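Local atomic coordinates of pleckstrin homology domain-containing family A member 8 (Homo sapiens, PDB entry 5KDI), a protein that binds simple glycosphingolipids in a GLTP-fold domain and probably transfers them between membranes. Residues L53-K63 and N91-L100; V37-F46 and A151-L162. The protein carries 2 engineered substitutions. All coordinates share one frame; numbering follows the deposited sequence. Where two conformers were deposited one is given.

Contact 1: residues L53-K63 and N91-L100; sequences LVGNIKKVNQK and NSATEALLWL. With 6S8 ((~{Z})-~{N}-[(~{E},2~{S},3~{R})-1-[(2~{R},3~{R},4~{S},5~{R},6~{R})-6-(hydroxymethyl)-3,4,5-tris(oxidanyl)oxan-2-yl]oxy-3-oxidanyl-octadec-4-en-2-yl]octadec-9-enamide), chain C.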
# COMPACT_ATOMS: atom_id res chain seq x y z
N LEU A 53 7.61 4.14 -1.66
CA LEU A 53 6.32 4.62 -1.23
C LEU A 53 6.29 6.16 -1.16
O LEU A 53 5.39 6.77 -1.71
CB LEU A 53 5.93 4.08 0.12
CG LEU A 53 5.44 2.66 0.19
CD1 LEU A 53 5.25 2.32 1.67
CD2 LEU A 53 4.18 2.51 -0.62
N VAL A 54 7.25 6.75 -0.47
CA VAL A 54 7.29 8.19 -0.31
C VAL A 54 7.37 8.87 -1.68
O VAL A 54 6.73 9.90 -1.95
CB VAL A 54 8.46 8.58 0.64
CG1 VAL A 54 8.79 10.05 0.58
CG2 VAL A 54 8.13 8.16 2.10
N GLY A 55 8.19 8.29 -2.56
CA GLY A 55 8.36 8.89 -3.84
C GLY A 55 7.09 8.88 -4.67
O GLY A 55 6.81 9.84 -5.37
N ASN A 56 6.37 7.78 -4.63
CA ASN A 56 5.13 7.71 -5.39
C ASN A 56 4.01 8.62 -4.80
O ASN A 56 3.24 9.24 -5.55
CB ASN A 56 4.63 6.30 -5.57
CG ASN A 56 5.45 5.53 -6.54
OD1 ASN A 56 5.86 6.10 -7.54
ND2 ASN A 56 5.74 4.24 -6.23
N ILE A 57 3.93 8.68 -3.48
CA ILE A 57 2.99 9.56 -2.82
C ILE A 57 3.31 11.01 -3.26
O ILE A 57 2.41 11.79 -3.65
CB ILE A 57 3.03 9.41 -1.30
CG1 ILE A 57 2.56 7.99 -0.88
CG2 ILE A 57 2.30 10.59 -0.63
CD1 ILE A 57 2.87 7.61 0.57
N LYS A 58 4.62 11.35 -3.29
CA LYS A 58 5.03 12.71 -3.70
C LYS A 58 4.55 13.03 -5.12
O LYS A 58 4.01 14.09 -5.38
CB LYS A 58 6.53 12.83 -3.66
CG LYS A 58 7.10 14.20 -4.11
CD LYS A 58 8.62 14.15 -4.26
CE LYS A 58 9.07 13.38 -5.49
NZ LYS A 58 10.50 13.62 -5.91
N LYS A 59 4.76 12.09 -6.03
CA LYS A 59 4.39 12.31 -7.41
C LYS A 59 2.87 12.47 -7.64
O LYS A 59 2.45 13.29 -8.47
CB LYS A 59 4.99 11.22 -8.29
CG LYS A 59 6.51 11.37 -8.37
CD LYS A 59 7.10 10.53 -9.40
CE LYS A 59 7.19 9.15 -8.98
NZ LYS A 59 7.94 8.40 -10.06
N VAL A 60 2.07 11.74 -6.90
CA VAL A 60 0.65 11.98 -6.96
C VAL A 60 0.28 13.36 -6.34
O VAL A 60 -0.48 14.13 -6.93
CB VAL A 60 -0.19 10.83 -6.34
CG1 VAL A 60 -1.71 11.12 -6.49
CG2 VAL A 60 0.18 9.51 -7.03
N ASN A 61 0.84 13.62 -5.19
CA ASN A 61 0.57 14.86 -4.48
C ASN A 61 0.98 16.08 -5.29
O ASN A 61 0.28 17.11 -5.28
CB ASN A 61 1.23 14.81 -3.13
CG ASN A 61 0.70 15.82 -2.22
OD1 ASN A 61 -0.49 15.81 -1.88
ND2 ASN A 61 1.56 16.80 -1.89
N GLN A 62 2.10 15.97 -6.03
CA GLN A 62 2.57 17.06 -6.86
C GLN A 62 1.54 17.49 -7.90
O GLN A 62 1.44 18.66 -8.21
CB GLN A 62 3.88 16.70 -7.55
CG GLN A 62 5.07 16.83 -6.70
CD GLN A 62 6.39 16.30 -7.39
OE1 GLN A 62 6.41 15.58 -8.44
NE2 GLN A 62 7.50 16.65 -6.75
N LYS A 63 0.81 16.55 -8.49
CA LYS A 63 -0.24 16.88 -9.42
C LYS A 63 -1.45 17.44 -8.60
O LYS A 63 -2.04 18.46 -8.99
CB LYS A 63 -0.67 15.69 -10.28
CG LYS A 63 0.40 15.23 -11.28
CD LYS A 63 0.88 16.31 -12.20
CE LYS A 63 1.70 15.80 -13.38
NZ LYS A 63 0.83 15.31 -14.57
N ASN A 91 7.57 10.91 -14.38
CA ASN A 91 7.10 11.41 -13.09
C ASN A 91 5.58 11.55 -13.06
O ASN A 91 5.08 12.14 -12.13
CB ASN A 91 7.68 12.80 -12.73
CG ASN A 91 9.18 12.81 -12.65
OD1 ASN A 91 9.78 11.79 -12.33
ND2 ASN A 91 9.83 14.01 -12.97
N SER A 92 4.85 11.00 -14.03
CA SER A 92 3.37 11.13 -14.00
C SER A 92 2.72 10.53 -12.73
O SER A 92 3.24 9.58 -12.14
CB SER A 92 2.71 10.53 -15.22
OG SER A 92 2.73 9.15 -15.17
N ALA A 93 1.58 11.11 -12.35
CA ALA A 93 0.77 10.55 -11.31
C ALA A 93 0.22 9.18 -11.69
O ALA A 93 0.09 8.28 -10.81
CB ALA A 93 -0.35 11.51 -10.94
N THR A 94 -0.07 8.99 -12.99
CA THR A 94 -0.60 7.72 -13.45
C THR A 94 0.43 6.56 -13.21
O THR A 94 0.08 5.52 -12.70
CB THR A 94 -1.04 7.77 -14.90
OG1 THR A 94 -2.12 8.69 -15.02
CG2 THR A 94 -1.47 6.41 -15.41
N GLU A 95 1.70 6.83 -13.52
CA GLU A 95 2.75 5.88 -13.29
C GLU A 95 2.98 5.66 -11.78
O GLU A 95 3.14 4.52 -11.33
CB GLU A 95 4.02 6.33 -13.90
CG GLU A 95 5.23 5.38 -13.72
CD GLU A 95 6.53 5.92 -14.25
OE1 GLU A 95 6.66 7.19 -14.37
OE2 GLU A 95 7.39 5.08 -14.57
N ALA A 96 2.96 6.75 -11.02
CA ALA A 96 3.17 6.66 -9.55
C ALA A 96 2.07 5.79 -8.95
O ALA A 96 2.34 4.89 -8.13
CB ALA A 96 3.22 8.03 -8.88
N LEU A 97 0.83 6.02 -9.38
CA LEU A 97 -0.28 5.29 -8.79
C LEU A 97 -0.27 3.80 -9.24
O LEU A 97 -0.74 2.90 -8.52
CB LEU A 97 -1.56 6.02 -9.13
CG LEU A 97 -2.85 5.43 -8.57
CD1 LEU A 97 -2.78 5.31 -7.01
CD2 LEU A 97 -4.04 6.28 -9.08
N LEU A 98 0.21 3.54 -10.47
CA LEU A 98 0.42 2.18 -10.93
C LEU A 98 1.26 1.40 -9.93
O LEU A 98 0.93 0.27 -9.51
CB LEU A 98 1.04 2.13 -12.29
CG LEU A 98 1.33 0.77 -12.93
CD1 LEU A 98 0.04 -0.02 -13.16
CD2 LEU A 98 2.23 0.96 -14.15
N TRP A 99 2.39 2.00 -9.58
CA TRP A 99 3.31 1.33 -8.65
C TRP A 99 2.80 1.34 -7.20
O TRP A 99 3.05 0.35 -6.45
CB TRP A 99 4.71 1.91 -8.77
CG TRP A 99 5.36 1.48 -10.02
CD1 TRP A 99 5.45 2.18 -11.25
CD2 TRP A 99 5.92 0.17 -10.29
NE1 TRP A 99 6.09 1.42 -12.18
CE2 TRP A 99 6.41 0.20 -11.67
CE3 TRP A 99 6.11 -0.99 -9.53
CZ2 TRP A 99 7.06 -0.89 -12.23
CZ3 TRP A 99 6.77 -2.06 -10.11
CH2 TRP A 99 7.24 -2.01 -11.42
N LEU A 100 2.06 2.37 -6.79
CA LEU A 100 1.39 2.32 -5.49
C LEU A 100 0.40 1.17 -5.40
O LEU A 100 0.39 0.42 -4.39
CB LEU A 100 0.74 3.63 -5.08
CG LEU A 100 1.60 4.78 -4.65
CD1 LEU A 100 0.72 6.02 -4.51
CD2 LEU A 100 2.25 4.39 -3.33
C1 6S8 C . 9.81 0.10 -9.22
C2 6S8 C . 9.95 -0.83 -8.03
N2 6S8 C . 8.87 -0.56 -7.10
C3 6S8 C . 11.32 -0.59 -7.34
O3 6S8 C . 12.34 -0.80 -8.34
C4 6S8 C . 11.48 -1.53 -6.20
C5 6S8 C . 11.64 -1.07 -4.95
C6 6S8 C . 11.83 -1.91 -3.72
C7 6S8 C . 11.75 -3.41 -3.87
C8 6S8 C . 12.47 -3.92 -2.66
C9 6S8 C . 11.88 -5.23 -2.30
C10 6S8 C . 10.58 -5.00 -1.57
C11 6S8 C . 10.67 -5.53 -0.12
C12 6S8 C . 9.27 -5.86 0.36
C13 6S8 C . 8.87 -5.27 1.70
C14 6S8 C . 9.44 -5.95 2.93
C15 6S8 C . 8.46 -5.91 4.11
C16 6S8 C . 8.98 -5.46 5.46
C17 6S8 C . 8.80 -6.37 6.68
C18 6S8 C . 7.37 -6.60 7.15
C1A 6S8 C . 9.10 2.36 -9.66
O1A 6S8 C . 9.84 1.47 -8.84
C2A 6S8 C . 8.73 3.58 -8.88
O2A 6S8 C . 7.89 3.18 -7.79
C3A 6S8 C . 8.11 4.66 -9.78
O3A 6S8 C . 7.92 5.84 -9.03
C4A 6S8 C . 9.00 4.90 -10.98
O4A 6S8 C . 10.15 5.65 -10.61
O5A 6S8 C . 10.73 2.53 -13.32
C5M 6S8 C . 9.33 3.58 -11.66
C6A 6S8 C . 10.25 3.80 -12.83
O6A 6S8 C . 9.97 2.72 -10.71
CAA 6S8 C . 8.03 -1.49 -6.68
OAA 6S8 C . 8.00 -2.65 -7.09
CAB 6S8 C . 7.03 -1.00 -5.67
CAC 6S8 C . 7.88 -1.25 -4.40
CAD 6S8 C . 7.10 -2.04 -3.44
CAE 6S8 C . 6.93 -1.17 -2.23
CAF 6S8 C . 6.11 -2.00 -1.25
CAG 6S8 C . 4.95 -1.17 -0.68
CAH 6S8 C . 4.73 -1.49 0.81
CAI 6S8 C . 4.21 -2.89 0.88
CAJ 6S8 C . 4.56 -3.77 1.83
CAK 6S8 C . 5.48 -3.47 2.98
CAL 6S8 C . 5.04 -4.56 3.97
CAM 6S8 C . 5.37 -4.26 5.41
CAN 6S8 C . 4.74 -2.98 5.85
CAO 6S8 C . 4.47 -3.02 7.34
CAP 6S8 C . 3.08 -3.50 7.66
CAQ 6S8 C . 2.38 -2.57 8.60
CAR 6S8 C . 0.96 -2.57 8.23
O HOH W 1 4.68 1.89 -4.29
O HOH W 2 5.89 8.60 -12.09
O HOH W 3 4.01 14.16 -10.62
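The sugar-headgroup site of the GLTP fold is built where Asn-56 and Lys-59 of one helix meet Ala-96 and Trp-99 of another, their short segments running near-antiparallel at 144° with axes 8.2 Å apart. Two alanines make the close approach possible: the CA atoms of Asn-56 and Ala-96 are 4.7 Å apart and those of Val-60 and Ala-93 4.6 Å. Asn-56 works as a two-handed clamp on the galactose of 6S8. Its OD1 accepts from O3A at 2.6 Å, while ND2 donates to O2A at 2.9 Å, so both ends of the amide are used and its flip is fixed. ND2 also donates to a water that binds Trp-99 O weakly. The amide plane is nearly parallel to the indole, 11° apart, though displaced from it, and ND2 passes beside Trp-99 CB. The sugar covers one indole face, with 6S8 C1A 3.9 Å from Trp-99 CG and displaced toward the rim.

Lys-59 lays its CB against Ala-96 CB, then bends at chi3 (-77°) to bring NZ to O3A at 2.8 Å. A second water takes a bond from NZ and donates to Ser-92 O and Glu-95 OE1, linking the ammonium to the start of helix 93-115. Asp-52 and His-137 also hydrogen-bond the lipid. Behind the polar face, Val-60 fits as a knob among Ala-93, Ala-96, Leu-97 and Leu-100, and Leu-100 returns the fit among Leu-53, Asn-56, Ile-57 and Val-60. A sugar laid on tryptophan and clamped by Asn and Lys is characteristic of the glycolipid transfer protein fold.

Contact 2: residues V37-F46 and A151-L162; sequences VLDKLGPTVF and AAPSYEDFVAAL. With 6S8 ((~{Z})-~{N}-[(~{E},2~{S},3~{R})-1-[(2~{R},3~{R},4~{S},5~{R},6~{R})-6-(hydroxymethyl)-3,4,5-tris(oxidanyl)oxan-2-yl]oxy-3-oxidanyl-octadec-4-en-2-yl]octadec-9-enamide), chain C.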
# COMPACT_ATOMS: atom_id res chain seq x y z
N VAL A 37 5.99 2.25 10.42
CA VAL A 37 6.13 0.85 10.80
C VAL A 37 7.38 0.28 10.17
O VAL A 37 8.13 -0.42 10.85
CB VAL A 37 4.88 -0.00 10.47
CG1 VAL A 37 5.07 -1.44 10.96
CG2 VAL A 37 3.63 0.63 11.08
N LEU A 38 7.61 0.59 8.89
CA LEU A 38 8.86 0.11 8.20
C LEU A 38 10.08 0.63 8.96
O LEU A 38 11.07 -0.10 9.16
CB LEU A 38 8.91 0.62 6.76
CG LEU A 38 7.94 -0.03 5.77
CD1 LEU A 38 7.76 0.76 4.43
CD2 LEU A 38 8.36 -1.49 5.53
N ASP A 39 10.03 1.88 9.40
CA ASP A 39 11.13 2.46 10.18
C ASP A 39 11.37 1.83 11.53
O ASP A 39 12.53 1.71 11.98
CB ASP A 39 10.96 4.00 10.30
CG ASP A 39 11.32 4.75 9.00
OD1 ASP A 39 12.09 4.18 8.16
OD2 ASP A 39 10.84 5.93 8.86
N LYS A 40 10.29 1.35 12.16
CA LYS A 40 10.40 0.63 13.43
C LYS A 40 11.08 -0.76 13.14
O LYS A 40 11.86 -1.25 13.93
CB LYS A 40 9.04 0.37 14.07
CG LYS A 40 8.28 1.52 14.69
CD LYS A 40 7.01 0.99 15.38
CE LYS A 40 5.95 2.06 15.64
NZ LYS A 40 6.40 3.14 16.54
N LEU A 41 10.72 -1.39 12.04
CA LEU A 41 11.19 -2.76 11.74
C LEU A 41 12.55 -2.86 11.06
O LEU A 41 13.22 -3.91 11.19
CB LEU A 41 10.14 -3.48 10.88
CG LEU A 41 8.76 -3.68 11.53
CD1 LEU A 41 7.75 -4.23 10.57
CD2 LEU A 41 8.93 -4.55 12.74
N GLY A 42 12.97 -1.82 10.38
CA GLY A 42 14.22 -1.91 9.68
C GLY A 42 14.57 -0.66 8.94
O GLY A 42 14.39 -0.53 7.75
N PRO A 43 15.10 0.30 9.68
CA PRO A 43 15.27 1.62 9.05
C PRO A 43 16.23 1.62 7.85
O PRO A 43 16.05 2.43 6.92
CB PRO A 43 15.77 2.50 10.21
CG PRO A 43 15.96 1.59 11.37
CD PRO A 43 15.45 0.24 11.10
N THR A 44 17.25 0.74 7.88
CA THR A 44 18.18 0.62 6.74
C THR A 44 17.70 -0.42 5.75
O THR A 44 17.61 -0.18 4.51
CB THR A 44 19.63 0.36 7.20
OG1 THR A 44 20.09 1.49 7.98
CG2 THR A 44 20.57 0.14 5.93
N VAL A 45 17.38 -1.58 6.28
CA VAL A 45 17.11 -2.76 5.44
C VAL A 45 15.84 -2.57 4.61
O VAL A 45 15.77 -3.07 3.53
CB VAL A 45 17.16 -4.09 6.27
CG1 VAL A 45 18.50 -4.34 7.00
CG2 VAL A 45 16.02 -4.21 7.31
N PHE A 46 14.87 -1.83 5.13
CA PHE A 46 13.67 -1.54 4.37
C PHE A 46 13.61 -0.15 3.78
O PHE A 46 12.55 0.24 3.27
CB PHE A 46 12.45 -1.79 5.25
CG PHE A 46 12.44 -3.17 5.84
CD1 PHE A 46 12.87 -4.28 5.09
CD2 PHE A 46 12.08 -3.38 7.14
CE1 PHE A 46 12.87 -5.56 5.65
CE2 PHE A 46 12.13 -4.66 7.73
CZ PHE A 46 12.50 -5.75 6.96
N ALA A 151 15.89 -10.41 6.27
CA ALA A 151 15.88 -9.45 7.42
C ALA A 151 14.47 -9.28 8.01
O ALA A 151 14.25 -8.41 8.83
CB ALA A 151 16.43 -8.06 7.01
N ALA A 152 13.53 -10.11 7.59
CA ALA A 152 12.16 -10.04 8.09
C ALA A 152 12.13 -10.15 9.60
O ALA A 152 12.89 -10.96 10.22
CB ALA A 152 11.30 -11.12 7.46
N PRO A 153 11.21 -9.40 10.24
CA PRO A 153 11.10 -9.52 11.68
C PRO A 153 10.50 -10.84 12.18
O PRO A 153 9.80 -11.51 11.43
CB PRO A 153 10.17 -8.37 12.04
CG PRO A 153 9.27 -8.22 10.85
CD PRO A 153 10.25 -8.44 9.69
N SER A 154 10.83 -11.24 13.42
CA SER A 154 10.04 -12.26 14.10
C SER A 154 8.58 -11.84 14.17
O SER A 154 8.25 -10.66 14.08
CB SER A 154 10.52 -12.51 15.53
OG SER A 154 10.50 -11.34 16.34
N TYR A 155 7.71 -12.81 14.30
CA TYR A 155 6.30 -12.51 14.54
C TYR A 155 6.12 -11.53 15.74
O TYR A 155 5.41 -10.54 15.64
CB TYR A 155 5.46 -13.78 14.75
CG TYR A 155 3.99 -13.49 14.91
CD1 TYR A 155 3.19 -13.29 13.82
CD2 TYR A 155 3.41 -13.34 16.19
CE1 TYR A 155 1.84 -13.04 13.97
CE2 TYR A 155 2.06 -13.03 16.35
CZ TYR A 155 1.29 -12.89 15.23
OH TYR A 155 -0.05 -12.58 15.36
N GLU A 156 6.78 -11.80 16.87
CA GLU A 156 6.67 -10.92 18.03
C GLU A 156 7.12 -9.47 17.77
O GLU A 156 6.49 -8.55 18.24
CB GLU A 156 7.44 -11.50 19.20
CG GLU A 156 7.26 -10.67 20.45
CD GLU A 156 7.77 -11.36 21.71
OE1 GLU A 156 8.17 -12.55 21.66
OE2 GLU A 156 7.75 -10.68 22.77
N ASP A 157 8.22 -9.28 17.06
CA ASP A 157 8.69 -7.94 16.73
C ASP A 157 7.74 -7.28 15.76
O ASP A 157 7.54 -6.04 15.83
CB ASP A 157 10.13 -7.96 16.14
CG ASP A 157 11.20 -8.15 17.22
OD1 ASP A 157 10.87 -8.24 18.43
OD2 ASP A 157 12.39 -8.23 16.84
N PHE A 158 7.18 -8.08 14.83
CA PHE A 158 6.22 -7.55 13.90
C PHE A 158 4.96 -7.01 14.63
O PHE A 158 4.60 -5.87 14.49
CB PHE A 158 5.81 -8.62 12.89
CG PHE A 158 4.76 -8.16 11.93
CD1 PHE A 158 5.06 -7.21 10.96
CD2 PHE A 158 3.49 -8.70 11.97
CE1 PHE A 158 4.09 -6.77 10.06
CE2 PHE A 158 2.52 -8.29 11.05
CZ PHE A 158 2.80 -7.31 10.12
N VAL A 159 4.33 -7.83 15.46
CA VAL A 159 3.15 -7.35 16.13
C VAL A 159 3.49 -6.22 17.13
O VAL A 159 2.66 -5.31 17.35
CB VAL A 159 2.34 -8.47 16.78
CG1 VAL A 159 1.78 -9.40 15.71
CG2 VAL A 159 3.18 -9.22 17.81
N ALA A 160 4.66 -6.28 17.77
CA ALA A 160 5.07 -5.18 18.67
C ALA A 160 5.09 -3.80 17.91
O ALA A 160 4.85 -2.76 18.51
CB ALA A 160 6.44 -5.48 19.26
N ALA A 161 5.43 -3.81 16.61
CA ALA A 161 5.43 -2.61 15.79
C ALA A 161 4.02 -2.11 15.43
O ALA A 161 3.88 -1.04 14.86
CB ALA A 161 6.26 -2.78 14.52
N LEU A 162 3.01 -2.92 15.74
CA LEU A 162 1.61 -2.60 15.41
C LEU A 162 0.75 -2.23 16.63
O LEU A 162 -0.47 -2.04 16.49
CB LEU A 162 0.97 -3.75 14.68
CG LEU A 162 1.74 -4.17 13.41
CD1 LEU A 162 1.21 -5.49 12.94
CD2 LEU A 162 1.67 -3.07 12.38
C1 6S8 C . 9.81 0.10 -9.22
C2 6S8 C . 9.95 -0.83 -8.03
N2 6S8 C . 8.87 -0.56 -7.10
C3 6S8 C . 11.32 -0.59 -7.34
O3 6S8 C . 12.34 -0.80 -8.34
C4 6S8 C . 11.48 -1.53 -6.20
C5 6S8 C . 11.64 -1.07 -4.95
C6 6S8 C . 11.83 -1.91 -3.72
C7 6S8 C . 11.75 -3.41 -3.87
C8 6S8 C . 12.47 -3.92 -2.66
C9 6S8 C . 11.88 -5.23 -2.30
C10 6S8 C . 10.58 -5.00 -1.57
C11 6S8 C . 10.67 -5.53 -0.12
C12 6S8 C . 9.27 -5.86 0.36
C13 6S8 C . 8.87 -5.27 1.70
C14 6S8 C . 9.44 -5.95 2.93
C15 6S8 C . 8.46 -5.91 4.11
C16 6S8 C . 8.98 -5.46 5.46
C17 6S8 C . 8.80 -6.37 6.68
C18 6S8 C . 7.37 -6.60 7.15
C1A 6S8 C . 9.10 2.36 -9.66
O1A 6S8 C . 9.84 1.47 -8.84
C2A 6S8 C . 8.73 3.58 -8.88
O2A 6S8 C . 7.89 3.18 -7.79
C3A 6S8 C . 8.11 4.66 -9.78
O3A 6S8 C . 7.92 5.84 -9.03
C4A 6S8 C . 9.00 4.90 -10.98
O4A 6S8 C . 10.15 5.65 -10.61
O5A 6S8 C . 10.73 2.53 -13.32
C5M 6S8 C . 9.33 3.58 -11.66
C6A 6S8 C . 10.25 3.80 -12.83
O6A 6S8 C . 9.97 2.72 -10.71
CAA 6S8 C . 8.03 -1.49 -6.68
OAA 6S8 C . 8.00 -2.65 -7.09
CAB 6S8 C . 7.03 -1.00 -5.67
CAC 6S8 C . 7.88 -1.25 -4.40
CAD 6S8 C . 7.10 -2.04 -3.44
CAE 6S8 C . 6.93 -1.17 -2.23
CAF 6S8 C . 6.11 -2.00 -1.25
CAG 6S8 C . 4.95 -1.17 -0.68
CAH 6S8 C . 4.73 -1.49 0.81
CAI 6S8 C . 4.21 -2.89 0.88
CAJ 6S8 C . 4.56 -3.77 1.83
CAK 6S8 C . 5.48 -3.47 2.98
CAL 6S8 C . 5.04 -4.56 3.97
CAM 6S8 C . 5.37 -4.26 5.41
CAN 6S8 C . 4.74 -2.98 5.85
CAO 6S8 C . 4.47 -3.02 7.34
CAP 6S8 C . 3.08 -3.50 7.66
CAQ 6S8 C . 2.38 -2.57 8.60
CAR 6S8 C . 0.96 -2.57 8.23
O HOH W 4 12.82 -6.62 10.72
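Leu-41, at the end of helix 35-41, reaches across to the 151-162 segment. Its CB points at that segment, and CG, beside the backbone N (chi1 -62°), comes to 4.0 Å from Ala-161 CB. There the chain forks. CD2 presses closer to the same methyl, 3.7 Å from Ala-161 CB, and also meets Asp-157 O and the CB and CG of Pro-153; CD1 turns to the ring edge of Phe-158, lying 4.0 Å from its CD1 atom, and C18, the end of the sphingosine chain of 6S8, is a looser neighbour of the same methyl.

On one flank, Val-37 CG1 touches both Ala-161 CB and Leu-162 CD2, and packs on CAQ of the acyl chain at 3.8 Å. The aliphatic part of Lys-40 runs past Ala-161, its CD near both CB and O. On the other flank Phe-46 is sandwiched: Val-45 CG2 sits over the centre of one face and 6S8 C16 over the opposite one, 3.7 Å above the plane. Its CZ approaches Ala-151 O obliquely, while Ala-152 CA lies at the ring edge. Val-45 CG2 meets Ala-151 CB as well.

The direct contacts are van der Waals, mostly between hydrocarbon groups with a few carbonyl oxygens at their edges, and a water bridges the backbones, donating to Leu-41 O at 2.8 Å and to Ala-151 O. Phe-110 meets the Phe-158 ring from helix 93-115. This chemistry is consistent with an apolar pocket wall that receives the far parts of both lipid chains by shape and dispersion.

In the fold
After the N-terminal residues and helix 24-32, the chain enters 37-46, the last part of helix 35-41 and the turn after it, then helix 47-64, which carries 53-63. Contact 1 closes the inner loop when helix 93-115 brings 91-100 back against that helix. Contact 2 closes much later, when 151-162 returns to 37-46, so contact 1 is nested inside its loop. Their centres lie about 25 Å apart, yet they touch through Leu-53 CD1 and Leu-38 CD1, 4.0 Å apart. The same 6S8 molecule spans both: contact 1 holds its sugar and touches the acyl chain, contact 2 lines the far parts of both chains, within one all-helical domain.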